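Local coordinates for protein cytolethal distending toxin subunit B (Escherichia coli, PDB 2F1N) that nicks DNA as the endonuclease subunit of a tripartite toxin, very probably damaging the DNA of intoxicated cells and leading to cell cycle arrest, at residues 33-36 and 37-41; 70-73 and 74-77; 170-173 and 174-177; 190-193 and 194-198; 226-229 and 230-233. One frame throughout, in Å; residues are numbered along the deposited sequence.

Contact 1 of 5, residues 33-36 and 37-41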
loop_
_atom_site.group_PDB
_atom_site.type_symbol
_atom_site.label_atom_id
_atom_site.label_comp_id
_atom_site.label_asym_id
_atom_site.label_seq_id
_atom_site.Cartn_x
_atom_site.Cartn_y
_atom_site.Cartn_z
ATOM N N LYS A 33 -6.733 2.742 16.264
ATOM C CA LYS A 33 -6.213 3.125 14.967
ATOM C C LYS A 33 -6.962 2.409 13.859
ATOM O O LYS A 33 -7.210 3.028 12.823
ATOM C CB LYS A 33 -4.726 2.883 14.867
ATOM C CG LYS A 33 -3.937 3.975 15.601
ATOM C CD LYS A 33 -2.486 3.564 15.779
ATOM C CE LYS A 33 -1.722 4.736 16.433
ATOM N NZ LYS A 33 -0.256 4.522 16.500
ATOM N N TRP A 34 -7.326 1.137 14.068
ATOM C CA TRP A 34 -8.183 0.464 13.078
ATOM C C TRP A 34 -9.651 0.869 13.161
ATOM O O TRP A 34 -10.208 1.328 12.178
ATOM C CB TRP A 34 -8.059 -1.046 13.165
ATOM C CG TRP A 34 -6.831 -1.537 12.454
ATOM C CD1 TRP A 34 -5.561 -1.743 12.990
ATOM C CD2 TRP A 34 -6.757 -1.942 11.077
ATOM N NE1 TRP A 34 -4.712 -2.200 12.006
ATOM C CE2 TRP A 34 -5.419 -2.359 10.835
ATOM C CE3 TRP A 34 -7.680 -1.944 10.016
ATOM C CZ2 TRP A 34 -4.973 -2.792 9.580
ATOM C CZ3 TRP A 34 -7.263 -2.449 8.778
ATOM C CH2 TRP A 34 -5.916 -2.844 8.571
ATOM N N ASN A 35 -10.273 0.723 14.352
ATOM C CA ASN A 35 -11.744 0.892 14.450
ATOM C C ASN A 35 -12.209 2.317 14.266
ATOM O O ASN A 35 -13.335 2.534 13.804
ATOM C CB ASN A 35 -12.359 0.318 15.753
ATOM C CG ASN A 35 -13.920 0.165 15.673
ATOM O OD1 ASN A 35 -14.495 -0.322 14.675
ATOM N ND2 ASN A 35 -14.611 0.588 16.751
ATOM N N ILE A 36 -11.333 3.270 14.592
ATOM C CA ILE A 36 -11.629 4.681 14.317
ATOM C C ILE A 36 -10.937 5.239 13.081
ATOM O O ILE A 36 -11.609 5.619 12.133
ATOM C CB ILE A 36 -11.341 5.570 15.571
ATOM C CG1 ILE A 36 -11.944 4.917 16.807
ATOM C CG2 ILE A 36 -11.877 7.006 15.344
ATOM C CD1 ILE A 36 -13.441 4.911 16.821
ATOM N N ASN A 37 -9.607 5.257 13.066
ATOM C CA ASN A 37 -8.873 6.000 12.034
ATOM C C ASN A 37 -8.869 5.320 10.675
ATOM O O ASN A 37 -9.198 5.943 9.685
ATOM C CB ASN A 37 -7.466 6.320 12.489
ATOM C CG ASN A 37 -7.465 7.033 13.847
ATOM O OD1 ASN A 37 -8.072 8.112 13.998
ATOM N ND2 ASN A 37 -6.828 6.440 14.820
ATOM N N VAL A 38 -8.537 4.033 10.611
ATOM C CA VAL A 38 -8.668 3.357 9.307
ATOM C C VAL A 38 -10.117 3.329 8.804
ATOM O O VAL A 38 -10.367 3.553 7.605
ATOM C CB VAL A 38 -8.105 1.889 9.382
ATOM C CG1 VAL A 38 -8.518 1.137 8.127
ATOM C CG2 VAL A 38 -6.548 1.868 9.568
ATOM N N ARG A 39 -11.055 3.086 9.708
ATOM C CA ARG A 39 -12.471 3.086 9.354
ATOM C C ARG A 39 -12.903 4.389 8.669
ATOM O O ARG A 39 -13.603 4.363 7.660
ATOM C CB ARG A 39 -13.303 2.879 10.598
ATOM C CG ARG A 39 -14.781 2.899 10.275
ATOM C CD ARG A 39 -15.648 2.929 11.500
ATOM N NE ARG A 39 -15.743 1.623 12.139
ATOM C CZ ARG A 39 -16.693 0.717 11.849
ATOM N NH1 ARG A 39 -17.580 0.975 10.909
ATOM N NH2 ARG A 39 -16.739 -0.440 12.499
ATOM N N GLN A 40 -12.467 5.515 9.227
ATOM C CA GLN A 40 -12.762 6.821 8.627
ATOM C C GLN A 40 -12.176 7.012 7.236
ATOM O O GLN A 40 -12.837 7.595 6.369
ATOM C CB GLN A 40 -12.361 7.958 9.592
ATOM C CG GLN A 40 -13.397 8.212 10.791
ATOM C CD GLN A 40 -14.453 7.100 11.050
ATOM O OE1 GLN A 40 -14.444 6.446 12.128
ATOM N NE2 GLN A 40 -15.381 6.912 10.095
ATOM N N LEU A 41 -10.959 6.511 7.003
ATOM C CA LEU A 41 -10.371 6.586 5.669
ATOM C C LEU A 41 -11.108 5.806 4.580
ATOM O O LEU A 41 -11.146 6.274 3.419
ATOM C CB LEU A 41 -8.914 6.130 5.701
ATOM C CG LEU A 41 -7.792 7.059 6.132
ATOM C CD1 LEU A 41 -7.627 8.332 5.274
ATOM C CD2 LEU A 41 -8.086 7.462 7.496
#

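Contact 2 of 5, residues 70-73 and 74-77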
loop_
_atom_site.group_PDB
_atom_site.type_symbol
_atom_site.label_atom_id
_atom_site.label_comp_id
_atom_site.label_asym_id
_atom_site.label_seq_id
_atom_site.Cartn_x
_atom_site.Cartn_y
_atom_site.Cartn_z
ATOM N N ILE A 70 -4.141 -18.713 -0.091
ATOM C CA ILE A 70 -3.327 -17.729 -0.795
ATOM C C ILE A 70 -1.927 -18.282 -0.999
ATOM O O ILE A 70 -1.204 -18.554 -0.000
ATOM C CB ILE A 70 -3.236 -16.388 0.007
ATOM C CG1 ILE A 70 -4.632 -15.765 0.186
ATOM C CG2 ILE A 70 -2.325 -15.412 -0.704
ATOM C CD1 ILE A 70 -4.676 -14.549 1.261
ATOM N N PRO A 71 -1.502 -18.437 -2.250
ATOM C CA PRO A 71 -0.144 -18.962 -2.484
ATOM C C PRO A 71 0.867 -17.965 -1.952
ATOM O O PRO A 71 0.704 -16.746 -2.118
ATOM C CB PRO A 71 -0.057 -19.125 -4.017
ATOM C CG PRO A 71 -1.454 -19.045 -4.521
ATOM C CD PRO A 71 -2.228 -18.182 -3.517
ATOM N N SER A 72 1.895 -18.464 -1.266
ATOM C CA SER A 72 2.870 -17.588 -0.644
ATOM C C SER A 72 4.188 -18.327 -0.438
ATOM O O SER A 72 4.138 -19.497 -0.042
ATOM C CB SER A 72 2.359 -17.124 0.714
ATOM O OG SER A 72 3.363 -16.361 1.359
ATOM N N PRO A 73 5.327 -17.660 -0.668
ATOM C CA PRO A 73 6.651 -18.301 -0.471
ATOM C C PRO A 73 7.048 -18.247 1.001
ATOM O O PRO A 73 8.057 -17.627 1.371
ATOM C CB PRO A 73 7.588 -17.454 -1.342
ATOM C CG PRO A 73 6.995 -16.019 -1.232
ATOM C CD PRO A 73 5.454 -16.244 -1.115
ATOM N N GLY A 74 6.220 -18.862 1.849
ATOM C CA GLY A 74 6.426 -18.879 3.290
ATOM C C GLY A 74 6.245 -17.518 3.968
ATOM O O GLY A 74 6.773 -17.298 5.061
ATOM N N ILE A 75 5.466 -16.619 3.366
ATOM C CA ILE A 75 5.162 -15.369 4.053
ATOM C C ILE A 75 3.707 -15.335 4.515
ATOM O O ILE A 75 2.825 -15.475 3.659
ATOM C CB ILE A 75 5.452 -14.192 3.146
ATOM C CG1 ILE A 75 6.946 -14.144 2.781
ATOM C CG2 ILE A 75 4.969 -12.847 3.820
ATOM C CD1 ILE A 75 7.216 -13.405 1.497
ATOM N N PRO A 76 3.471 -15.163 5.821
ATOM C CA PRO A 76 2.121 -15.099 6.383
ATOM C C PRO A 76 1.258 -14.069 5.678
ATOM O O PRO A 76 1.646 -12.905 5.576
ATOM C CB PRO A 76 2.367 -14.660 7.824
ATOM C CG PRO A 76 3.701 -15.275 8.131
ATOM C CD PRO A 76 4.494 -15.097 6.902
ATOM N N VAL A 77 0.111 -14.504 5.174
ATOM C CA VAL A 77 -0.863 -13.586 4.609
ATOM C C VAL A 77 -2.271 -14.178 4.764
ATOM O O VAL A 77 -2.481 -15.362 4.517
ATOM C CB VAL A 77 -0.582 -13.216 3.130
ATOM C CG1 VAL A 77 -1.613 -12.147 2.591
ATOM C CG2 VAL A 77 0.860 -12.708 2.956
#

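Contact 3 of 5, residues 170-173 and 174-177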
loop_
_atom_site.group_PDB
_atom_site.type_symbol
_atom_site.label_atom_id
_atom_site.label_comp_id
_atom_site.label_asym_id
_atom_site.label_seq_id
_atom_site.Cartn_x
_atom_site.Cartn_y
_atom_site.Cartn_z
ATOM N N SER A 170 5.977 -12.375 -16.113
ATOM C CA SER A 170 4.780 -13.227 -16.138
ATOM C C SER A 170 4.676 -13.936 -17.482
ATOM O O SER A 170 4.994 -13.361 -18.508
ATOM C CB SER A 170 3.497 -12.438 -15.922
ATOM O OG SER A 170 3.542 -11.603 -14.764
ATOM N N ARG A 171 4.287 -15.205 -17.443
ATOM C CA ARG A 171 4.043 -15.959 -18.665
ATOM C C ARG A 171 2.836 -15.448 -19.468
ATOM O O ARG A 171 2.845 -15.532 -20.699
ATOM C CB ARG A 171 3.898 -17.446 -18.321
ATOM C CG ARG A 171 5.256 -18.096 -18.048
ATOM C CD ARG A 171 5.211 -19.584 -17.656
ATOM N NE ARG A 171 6.497 -20.066 -17.141
ATOM C CZ ARG A 171 7.692 -19.809 -17.697
ATOM N NH1 ARG A 171 7.788 -19.070 -18.804
ATOM N NH2 ARG A 171 8.800 -20.289 -17.139
ATOM N N ASP A 172 1.810 -14.951 -18.773
ATOM C CA ASP A 172 0.554 -14.436 -19.379
ATOM C C ASP A 172 0.726 -13.008 -19.837
ATOM O O ASP A 172 0.996 -12.154 -19.006
ATOM C CB ASP A 172 -0.543 -14.404 -18.269
ATOM C CG ASP A 172 -1.854 -13.777 -18.733
ATOM O OD1 ASP A 172 -2.118 -13.700 -19.966
ATOM O OD2 ASP A 172 -2.714 -13.317 -17.916
ATOM N N PRO A 173 0.531 -12.690 -21.119
ATOM C CA PRO A 173 0.703 -11.322 -21.592
ATOM C C PRO A 173 -0.238 -10.311 -20.922
ATOM O O PRO A 173 0.131 -9.157 -20.722
ATOM C CB PRO A 173 0.395 -11.450 -23.109
ATOM C CG PRO A 173 0.708 -12.900 -23.401
ATOM C CD PRO A 173 0.212 -13.626 -22.219
ATOM N N VAL A 174 -1.434 -10.744 -20.530
ATOM C CA VAL A 174 -2.344 -9.836 -19.823
ATOM C C VAL A 174 -1.785 -9.483 -18.418
ATOM O O VAL A 174 -1.856 -8.326 -18.007
ATOM C CB VAL A 174 -3.771 -10.429 -19.700
ATOM C CG1 VAL A 174 -4.651 -9.568 -18.767
ATOM C CG2 VAL A 174 -4.422 -10.557 -21.141
ATOM N N HIS A 175 -1.150 -10.444 -17.752
ATOM C CA HIS A 175 -0.459 -10.090 -16.495
ATOM C C HIS A 175 0.776 -9.213 -16.708
ATOM O O HIS A 175 1.106 -8.363 -15.865
ATOM C CB HIS A 175 -0.041 -11.351 -15.728
ATOM C CG HIS A 175 -1.145 -11.927 -14.898
ATOM N ND1 HIS A 175 -2.238 -12.548 -15.462
ATOM C CD2 HIS A 175 -1.302 -12.015 -13.555
ATOM C CE1 HIS A 175 -3.051 -12.956 -14.500
ATOM N NE2 HIS A 175 -2.516 -12.634 -13.336
ATOM N N GLN A 176 1.483 -9.403 -17.819
ATOM C CA GLN A 176 2.662 -8.570 -18.061
ATOM C C GLN A 176 2.274 -7.100 -18.160
ATOM O O GLN A 176 3.052 -6.234 -17.793
ATOM C CB GLN A 176 3.419 -8.987 -19.361
ATOM C CG GLN A 176 4.099 -10.370 -19.323
ATOM C CD GLN A 176 4.439 -10.869 -20.742
ATOM O OE1 GLN A 176 4.833 -10.073 -21.587
ATOM N NE2 GLN A 176 4.291 -12.181 -20.984
ATOM N N ALA A 177 1.058 -6.821 -18.649
ATOM C CA ALA A 177 0.618 -5.458 -18.910
ATOM C C ALA A 177 -0.323 -4.878 -17.892
ATOM O O ALA A 177 -0.996 -3.889 -18.167
ATOM C CB ALA A 177 -0.026 -5.363 -20.391
#

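Contact 4 of 5, residues 190-193 and 194-198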
loop_
_atom_site.group_PDB
_atom_site.type_symbol
_atom_site.label_atom_id
_atom_site.label_comp_id
_atom_site.label_asym_id
_atom_site.label_seq_id
_atom_site.Cartn_x
_atom_site.Cartn_y
_atom_site.Cartn_z
ATOM N N PRO A 190 11.260 11.231 -2.654
ATOM C CA PRO A 190 10.917 10.825 -4.027
ATOM C C PRO A 190 12.059 10.938 -5.066
ATOM O O PRO A 190 12.329 10.004 -5.816
ATOM C CB PRO A 190 9.774 11.769 -4.359
ATOM C CG PRO A 190 9.123 12.008 -3.081
ATOM C CD PRO A 190 10.237 12.150 -2.104
ATOM N N ALA A 191 12.711 12.092 -5.150
ATOM C CA ALA A 191 13.831 12.213 -6.087
ATOM C C ALA A 191 14.984 11.266 -5.773
ATOM O O ALA A 191 15.697 10.812 -6.693
ATOM C CB ALA A 191 14.333 13.684 -6.163
ATOM N N ASP A 192 15.187 10.967 -4.471
ATOM C CA ASP A 192 16.195 10.020 -4.076
ATOM C C ASP A 192 15.911 8.601 -4.544
ATOM O O ASP A 192 16.821 7.877 -4.889
ATOM C CB ASP A 192 16.391 10.035 -2.555
ATOM C CG ASP A 192 17.615 9.316 -2.145
ATOM O OD1 ASP A 192 18.731 9.802 -2.481
ATOM O OD2 ASP A 192 17.609 8.260 -1.485
ATOM N N LEU A 193 14.639 8.198 -4.533
ATOM C CA LEU A 193 14.270 6.930 -5.132
ATOM C C LEU A 193 14.445 6.968 -6.680
ATOM O O LEU A 193 15.039 6.048 -7.234
ATOM C CB LEU A 193 12.799 6.653 -4.819
ATOM C CG LEU A 193 12.217 5.373 -5.416
ATOM C CD1 LEU A 193 13.034 4.093 -5.000
ATOM C CD2 LEU A 193 10.754 5.298 -4.917
ATOM N N GLU A 194 13.943 8.016 -7.331
ATOM C CA GLU A 194 13.887 8.065 -8.808
ATOM C C GLU A 194 15.284 7.905 -9.406
ATOM O O GLU A 194 15.478 7.108 -10.348
ATOM C CB GLU A 194 13.233 9.387 -9.283
ATOM C CG GLU A 194 13.246 9.584 -10.803
ATOM C CD GLU A 194 12.327 8.626 -11.550
ATOM O OE1 GLU A 194 11.571 7.857 -10.903
ATOM O OE2 GLU A 194 12.355 8.642 -12.812
ATOM N N MET A 195 16.261 8.616 -8.825
ATOM C CA MET A 195 17.649 8.640 -9.353
ATOM C C MET A 195 18.423 7.324 -9.165
ATOM O O MET A 195 19.488 7.123 -9.769
ATOM C CB MET A 195 18.453 9.846 -8.848
ATOM C CG MET A 195 19.198 9.607 -7.526
ATOM S SD MET A 195 19.757 11.125 -6.714
ATOM C CE MET A 195 21.424 11.226 -7.096
ATOM N N ASN A 196 17.890 6.461 -8.304
ATOM C CA ASN A 196 18.459 5.167 -7.996
ATOM C C ASN A 196 17.719 3.977 -8.623
ATOM O O ASN A 196 18.026 2.827 -8.343
ATOM C CB ASN A 196 18.670 5.063 -6.476
ATOM C CG ASN A 196 19.845 5.923 -6.040
ATOM O OD1 ASN A 196 20.965 5.613 -6.423
ATOM N ND2 ASN A 196 19.600 7.010 -5.289
ATOM N N LEU A 197 16.768 4.269 -9.497
ATOM C CA LEU A 197 16.130 3.231 -10.302
ATOM C C LEU A 197 16.892 2.996 -11.603
ATOM O O LEU A 197 17.528 3.912 -12.116
ATOM C CB LEU A 197 14.682 3.616 -10.626
ATOM C CG LEU A 197 13.778 3.738 -9.413
ATOM C CD1 LEU A 197 12.517 4.403 -9.818
ATOM C CD2 LEU A 197 13.515 2.349 -8.814
ATOM N N THR A 198 16.847 1.765 -12.120
ATOM C CA THR A 198 17.420 1.505 -13.446
ATOM C C THR A 198 16.689 2.285 -14.538
ATOM O O THR A 198 15.540 2.687 -14.396
ATOM C CB THR A 198 17.406 0.003 -13.819
ATOM O OG1 THR A 198 16.058 -0.478 -13.723
ATOM C CG2 THR A 198 18.162 -0.833 -12.825
#

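Contact 5 of 5, residues 226-229 and 230-233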
loop_
_atom_site.group_PDB
_atom_site.type_symbol
_atom_site.label_atom_id
_atom_site.label_comp_id
_atom_site.label_asym_id
_atom_site.label_seq_id
_atom_site.Cartn_x
_atom_site.Cartn_y
_atom_site.Cartn_z
ATOM N N ALA A 226 3.571 4.489 -9.671
ATOM C CA ALA A 226 2.661 3.845 -10.626
ATOM C C ALA A 226 3.484 3.378 -11.816
ATOM O O ALA A 226 4.445 4.050 -12.216
ATOM C CB ALA A 226 1.571 4.858 -11.120
ATOM N N GLY A 227 3.154 2.204 -12.346
ATOM C CA GLY A 227 3.937 1.707 -13.451
ATOM C C GLY A 227 3.237 0.661 -14.294
ATOM O O GLY A 227 2.120 0.254 -13.994
ATOM N N ASN A 228 3.900 0.259 -15.380
ATOM C CA ASN A 228 3.423 -0.800 -16.234
ATOM C C ASN A 228 4.641 -1.419 -16.910
ATOM O O ASN A 228 5.469 -0.704 -17.515
ATOM C CB ASN A 228 2.458 -0.263 -17.312
ATOM C CG ASN A 228 1.812 -1.369 -18.074
ATOM O OD1 ASN A 228 2.478 -2.189 -18.749
ATOM N ND2 ASN A 228 0.478 -1.441 -17.969
ATOM N N SER A 229 4.780 -2.731 -16.770
ATOM C CA SER A 229 6.039 -3.380 -17.155
ATOM C C SER A 229 6.197 -3.599 -18.659
ATOM O O SER A 229 7.302 -3.954 -19.111
ATOM C CB SER A 229 6.232 -4.691 -16.425
ATOM O OG SER A 229 6.227 -4.393 -15.018
ATOM N N VAL A 230 5.117 -3.420 -19.408
ATOM C CA VAL A 230 5.230 -3.590 -20.876
ATOM C C VAL A 230 4.875 -2.344 -21.647
ATOM O O VAL A 230 5.500 -2.063 -22.699
ATOM C CB VAL A 230 4.562 -4.862 -21.415
ATOM C CG1 VAL A 230 5.322 -6.071 -20.888
ATOM C CG2 VAL A 230 3.200 -4.945 -21.004
ATOM N N ALA A 231 3.913 -1.582 -21.155
ATOM C CA ALA A 231 3.552 -0.354 -21.860
ATOM C C ALA A 231 3.056 0.713 -20.919
ATOM O O ALA A 231 1.882 0.802 -20.629
ATOM C CB ALA A 231 2.524 -0.619 -22.955
ATOM N N PHE A 232 3.979 1.543 -20.502
ATOM C CA PHE A 232 3.686 2.602 -19.580
ATOM C C PHE A 232 3.242 3.876 -20.282
ATOM O O PHE A 232 3.922 4.355 -21.187
ATOM C CB PHE A 232 4.914 2.921 -18.742
ATOM C CG PHE A 232 4.662 3.986 -17.729
ATOM C CD1 PHE A 232 3.722 3.779 -16.723
ATOM C CD2 PHE A 232 5.308 5.224 -17.811
ATOM C CE1 PHE A 232 3.445 4.780 -15.792
ATOM C CE2 PHE A 232 5.026 6.222 -16.870
ATOM C CZ PHE A 232 4.110 5.997 -15.872
ATOM N N ARG A 233 2.147 4.460 -19.810
ATOM C CA ARG A 233 1.827 5.845 -20.151
ATOM C C ARG A 233 1.516 6.604 -18.863
ATOM O O ARG A 233 0.757 6.109 -18.020
ATOM C CB ARG A 233 0.631 5.942 -21.106
ATOM C CG ARG A 233 0.908 5.459 -22.545
ATOM C CD ARG A 233 0.450 4.024 -22.781
ATOM N NE ARG A 233 0.487 3.594 -24.184
ATOM C CZ ARG A 233 0.057 2.405 -24.608
ATOM N NH1 ARG A 233 -0.458 1.527 -23.748
ATOM N NH2 ARG A 233 0.131 2.088 -25.896
#

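Contact 1 of 5, residues 33-36 and 37-41
Asn35 and Arg39 lie alongside each other, pointing the same way, with the amide and guanidinium planes 82° apart. Arg39 NH2 donates to Asn35 OD1 at 3.1 Å, and that oxygen lies almost in the guanidinium plane. Arg39 NE is held more loosely. It has a weak bond to the backbone Asn35 O, also 3.1 Å, and a longer weak one to Asn35 OD1. The bend at chi3 (-77°) brings the guanidinium alongside Asn35. Its other nitrogen, NH1, is satisfied by Leu84 O. Both segments belong to helix 31-42, the helix of a beta-alpha-beta unit between strands 18-25 and 50-56. The helix widens here into a pi-type turn. Val38 N therefore reaches Lys33 O five residues back, at 2.8 Å, and Arg39 N reaches Trp34 O in the same way at 3.1 Å. Normal alpha spacing is seen in the bond from Gln40 N to Ile36 O, 3.0 Å. On the buried side Val38 CG2 sits over one face of Trp34, a CH-pi contact 4.3 Å from the centroid of the six-membered ring. The other methyl, Val38 CG1, meets Trp34 CE3 at 3.7 Å. The indole NE1 donates to Ala56 O, which helps to fix the ring's rotation. The extended Lys33 chain carries NZ to Leu23 O and Ser251 O.

Contact 2 of 5, residues 70-73 and 74-77
Ile70 and Val77 close the mouth of a chain reversal, their side chains crossing at about a right angle. The end of the isoleucine does the touching: Ile70 CD1 is 4.1 Å from Val77 CG1 and about as far from Val77 O. With CG1 of Val77 opposite its own backbone N, this methyl is the branch presented to the isoleucine. Deeper in the loop, Ser72 points inward across the gap. Its OG donates to Ile75 O at 2.5 Å, a short bond. The hydroxyl approaches in the plane of that carbonyl, on a lone pair, with a C=O...O angle of 121°. Chi1 of 175° turns OG away from Ser72 N and toward the returning chain. The turn itself is an inverse gamma turn centred on Pro73. It is closed by a weak bond from Gly74 N to Ser72 O at 2.9 Å. Gly74 follows with a positive phi, which helps to bring the chain back, and the two halves run 146° apart. Outside the bend, the Pro73 ring and the Ile75 side chain cross at a slant. Pro73 CG touches Ile75 CD1 at 3.8 Å. The loop links strands 64-65 and 78-83, which are neighbours in the larger sheet of this DNase I-like fold. It also reaches the smaller sheet. Ser72, Ile75 and Val77 all rest on Val122 of its outermost strand 119-123, while Ile70 lies on Val120. Ile75 touches Ser124 and Pro132 as well.

Contact 3 of 5, residues 170-173 and 174-177
The short helix 173-176 starts here with Asp172 at its N-cap, and the aspartate also binds a histidine in the helix's first turn. Asp172 OD1 takes Val174 N at 3.1 Å and Asp172 OD2 takes His175 N at 3.3 Å. Both capping bonds are weak. A straighter bond comes from the imidazole: His175 ND1 donates to Asp172 OD2 at 2.6 Å, with an N-H...O angle of 163°. The carboxylate oxygen lies at the edge of the ring, close to its plane, and is approached on its anti side. The two side chains cross at roughly a right angle, with carboxylate and ring planes 54° apart. Asp172 can do this because its CG lies opposite the backbone N (chi1 175°), so the carboxylate swings over the helix start. The backbone joins in, with Gln176 N bonded to Asp172 O at 3.0 Å. Gln176 also reaches back with its side chain, and NE2 makes a weak bond to Ser170 O at 2.8 Å. Beside it, Ser170 CB packs on His175 CB at 3.7 Å. The serine hydroxyl is engaged elsewhere, by Phe167 O. The second ring nitrogen, His175 NE2, bonds to Glu119 OE1. The imidazole is thus held at both nitrogens, each by a carboxylate, which fixes its rotation. Such a pairing would be expected to favour the protonated, positively charged form of the ring and so probably offset part of the charge of Asp172 and Glu119.

Contact 4 of 5, residues 190-193 and 194-198
The amide of Asn196 and the carboxylate of Asp192 come together with their planes 66° apart. Neither stacks on the other. The amide works through its edge: ND2 donates to the backbone Asp192 O at 2.9 Å, with an N-H...O angle of 165°. That oxygen lies near the amide plane, and the donor lies in the carbonyl plane, so the bond is well aligned from both ends. Chi1 of -73° puts Asn196 CG beside its own backbone N, from where ND2 reaches back to this carbonyl. Asp192 OD1 is only a neighbour of Asn196 ND2, at 4.1 Å. The carboxylate's firm partner is Arg188, which forms a salt bridge to OD2. The Asn196 side chain thus takes up a carbonyl of the last helical turn, at the point where the chain leaves helix 190-194. The helical pattern of bonds runs from Glu194 N to Pro190 O at 3.0 Å and from Met195 N to Ala191 O at 3.1 Å. Asn196 N then turns to Leu193 O at 3.1 Å, coming from well above the carbonyl plane. A type I beta turn from Glu194 to Leu197 completes the exit, closed by Leu197 N on Glu194 O at 3.2 Å. On the buried side, Leu193 CD1 meets Leu197 CD2 at 4.2 Å. All nine residues fall within the nuclear localization signal. Leu193 is wedged between Pro157 of helix 156-168 and Ile207, Tyr223 and Val225 of strands 205-208 and 222-228. Leu197 rests on Val160, and Thr198 stands at the N-cap position of helix 199-203.

Contact 5 of 5, residues 226-229 and 230-233
Asn228 OD1 accepts two backbone N-H groups that follow it in the chain: Val230 N at 3.0 Å and Ala231 N at 2.9 Å. The first bond makes an Asx turn, and the second extends it by one residue. Together they bend the chain as it leaves strand 222-228, part of the smaller sheet of the DNase I-like fold. The two donors use the oxygen differently. Val230 N lies in the carbonyl plane of the amide, while Ala231 N stands 49° out of it. Chi1 of -172° sets the amide opposite Asn228 N, which aims OD1 into the turn. After the bend, Phe232 folds back beside the strand. Its CD1 is 3.9 Å from Gly227 CA, and its CE1 is 3.8 Å from Ala226 O. The next shell holds the amide in place. Asn228 ND2 donates to Asn179 OD1 and Ala177 O, so both ends of the amide are used and its orientation is settled. Ser229 is anchored too, its OG bonded to Tyr164 O and Trp180 NE1. The CG2 methyl of Val230 lies 3.6 Å from Asn228 OD1.

Overall arrangement
All five contacts are local and follow one another in series, so none nests in or crosses another. Contact 1 comes first, in the helix that joins two parallel strands of the larger sheet. Contact 2 reverses the chain within the loop between strands 64-65 and 78-83 and leans on the edge of the smaller sheet. Contact 3 starts helix 173-176, ahead of strand 179-183. Contact 4 ends helix 190-194, and contact 5 turns the chain out of strand 222-228. Contacts 3 and 5 are the pair that touch, through Ala177 and Asn228 and through packing on Val230. Contact 1 lies across the chain's centre from contacts 3, 4 and 5, with its centre about 35 Å from that of contact 3.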